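PDB 4JCQ: ATP-dependent Clp protease proteolytic subunit from Listeria monocytogenes, which probably cleaves peptide bonds as the serine peptidase component of an ATP-dependent Clp protease, degrading misfolded proteins inside a chamber of stacked heptameric rings. Local coordinates for residues 72-77 with 94-99. Sequence-based numbering, arbitrary orientation.
Sequences DMIKFI and ITIYLA
Ile74 spreads its two branches over the last turn of helix 92-97 and the residues just after it, one against Ala99 and the other against Ile96. A chi1 of -75° turns CG1 beside the backbone N and leaves CG2 opposite that N, where it meets Ala99 CB at 3.7 Å. Ile74 CA and Ala99 CA are the nearest pair of CA atoms across the two segments, 6.4 Å apart. The longer branch runs on to Ile96, where Ile74 CD1 rests 3.9 Å from Ile96 CG2 and the two side chains cross at about a right angle. In the ClpP fold of the S14 peptidases, helix 92-97 follows the predicted nucleophile Ser91, and the contact joins it to helix 64-76, the helix of the beta-alpha-beta crossover between parallel strands 53-59 and 81-86. Ile55 touches Ile74 and Ile57 touches Ile96, both from strand 53-59, while Leu42 of helix 32-48 also packs on Ile74. Beside this buried patch lies Lys75, partly exposed, whose extended chain passes alongside the carbonyl of Ala99, with Lys75 CE 3.4 Å from Ala99 O. Its ammonium reaches the neighbouring turn through a water that donates to Leu98 O at 2.8 Å and accepts a weak hydrogen bond from Lys75 NZ at 3.3 Å. Glu184 of a second subunit packs on the same lysine.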
loop_
_atom_site.group_PDB
_atom_site.type_symbol
_atom_site.label_atom_id
_atom_site.label_comp_id
_atom_site.label_asym_id
_atom_site.label_seq_id
_atom_site.Cartn_x
_atom_site.Cartn_y
_atom_site.Cartn_z
ATOM N N ASP H 72 1.713 27.571 15.418
ATOM C CA ASP H 72 0.528 28.026 16.147
ATOM C C ASP H 72 -0.133 26.922 16.973
ATOM O O ASP H 72 -0.651 27.190 18.057
ATOM C CB ASP H 72 -0.482 28.672 15.194
ATOM C CG ASP H 72 -0.067 30.070 14.753
ATOM O OD1 ASP H 72 -0.821 30.694 13.978
ATOM O OD2 ASP H 72 1.008 30.549 15.174
ATOM N N MET H 73 -0.104 25.689 16.471
ATOM C CA MET H 73 -0.656 24.546 17.209
ATOM C C MET H 73 0.132 24.257 18.485
ATOM O O MET H 73 -0.450 23.891 19.510
ATOM C CB MET H 73 -0.730 23.290 16.330
ATOM C CG MET H 73 -1.860 23.291 15.305
ATOM S SD MET H 73 -3.530 23.477 15.978
ATOM C CE MET H 73 -3.597 22.141 17.165
ATOM N N ILE H 74 1.453 24.428 18.411
ATOM C CA ILE H 74 2.333 24.296 19.574
ATOM C C ILE H 74 1.941 25.290 20.670
ATOM O O ILE H 74 1.845 24.921 21.841
ATOM C CB ILE H 74 3.825 24.455 19.182
ATOM C CG1 ILE H 74 4.326 23.193 18.469
ATOM C CG2 ILE H 74 4.693 24.745 20.402
ATOM C CD1 ILE H 74 5.623 23.381 17.707
ATOM N N LYS H 75 1.699 26.541 20.280
ATOM C CA LYS H 75 1.281 27.581 21.222
ATOM C C LYS H 75 -0.178 27.436 21.665
ATOM O O LYS H 75 -0.537 27.854 22.768
ATOM C CB LYS H 75 1.516 28.975 20.632
ATOM C CG LYS H 75 2.980 29.376 20.551
ATOM C CD LYS H 75 3.133 30.877 20.368
ATOM C CE LYS H 75 4.588 31.296 20.488
ATOM N NZ LYS H 75 4.742 32.777 20.502
ATOM N N PHE H 76 -1.005 26.840 20.805
ATOM C CA PHE H 76 -2.443 26.701 21.055
ATOM C C PHE H 76 -2.775 25.703 22.166
ATOM O O PHE H 76 -3.594 25.994 23.040
ATOM C CB PHE H 76 -3.182 26.330 19.760
ATOM C CG PHE H 76 -4.664 26.141 19.931
ATOM C CD1 PHE H 76 -5.513 27.240 20.048
ATOM C CD2 PHE H 76 -5.218 24.864 19.962
ATOM C CE1 PHE H 76 -6.880 27.067 20.203
ATOM C CE2 PHE H 76 -6.585 24.685 20.117
ATOM C CZ PHE H 76 -7.417 25.788 20.237
ATOM N N ILE H 77 -2.142 24.533 22.122
ATOM C CA ILE H 77 -2.430 23.459 23.077
ATOM C C ILE H 77 -2.015 23.831 24.502
ATOM O O ILE H 77 -1.104 24.637 24.701
ATOM C CB ILE H 77 -1.800 22.108 22.652
ATOM C CG1 ILE H 77 -0.272 22.222 22.533
ATOM C CG2 ILE H 77 -2.430 21.615 21.352
ATOM C CD1 ILE H 77 0.447 20.895 22.403
ATOM N N ILE H 94 12.865 26.480 11.601
ATOM C CA ILE H 94 13.227 27.477 12.619
ATOM C C ILE H 94 11.984 28.136 13.221
ATOM O O ILE H 94 11.905 28.347 14.436
ATOM C CB ILE H 94 14.202 28.540 12.042
ATOM C CG1 ILE H 94 15.647 28.024 12.086
ATOM C CG2 ILE H 94 14.081 29.881 12.763
ATOM C CD1 ILE H 94 16.300 28.046 13.456
ATOM N N THR H 95 11.013 28.443 12.363
ATOM C CA THR H 95 9.750 29.041 12.790
ATOM C C THR H 95 9.032 28.126 13.787
ATOM O O THR H 95 8.540 28.587 14.821
ATOM C CB THR H 95 8.855 29.359 11.575
ATOM O OG1 THR H 95 9.574 30.213 10.676
ATOM C CG2 THR H 95 7.566 30.061 12.004
ATOM N N ILE H 96 8.997 26.833 13.476
ATOM C CA ILE H 96 8.420 25.822 14.365
ATOM C C ILE H 96 9.199 25.734 15.679
ATOM O O ILE H 96 8.610 25.768 16.759
ATOM C CB ILE H 96 8.371 24.436 13.683
ATOM C CG1 ILE H 96 7.342 24.443 12.548
ATOM C CG2 ILE H 96 8.050 23.338 14.694
ATOM C CD1 ILE H 96 7.509 23.315 11.551
ATOM N N TYR H 97 10.522 25.632 15.572
ATOM C CA TYR H 97 11.411 25.550 16.731
ATOM C C TYR H 97 11.178 26.700 17.712
ATOM O O TYR H 97 11.129 26.492 18.929
ATOM C CB TYR H 97 12.875 25.519 16.264
ATOM C CG TYR H 97 13.884 25.336 17.375
ATOM C CD1 TYR H 97 14.278 24.062 17.785
ATOM C CD2 TYR H 97 14.452 26.439 18.014
ATOM C CE1 TYR H 97 15.205 23.891 18.805
ATOM C CE2 TYR H 97 15.377 26.280 19.034
ATOM C CZ TYR H 97 15.748 25.008 19.427
ATOM O OH TYR H 97 16.666 24.858 20.440
ATOM N N LEU H 98 11.007 27.904 17.168
ATOM C CA LEU H 98 10.848 29.111 17.972
ATOM C C LEU H 98 9.453 29.294 18.580
ATOM O O LEU H 98 9.209 30.281 19.277
ATOM C CB LEU H 98 11.254 30.350 17.159
ATOM C CG LEU H 98 12.736 30.494 16.792
ATOM C CD1 LEU H 98 12.943 31.694 15.882
ATOM C CD2 LEU H 98 13.624 30.600 18.025
ATOM N N ALA H 99 8.548 28.348 18.326
ATOM C CA ALA H 99 7.216 28.362 18.944
ATOM C C ALA H 99 7.277 28.096 20.449
ATOM O O ALA H 99 6.430 28.571 21.204
ATOM C CB ALA H 99 6.296 27.357 18.268
HETATM O O HOH W 1 7.224 32.121 18.409
#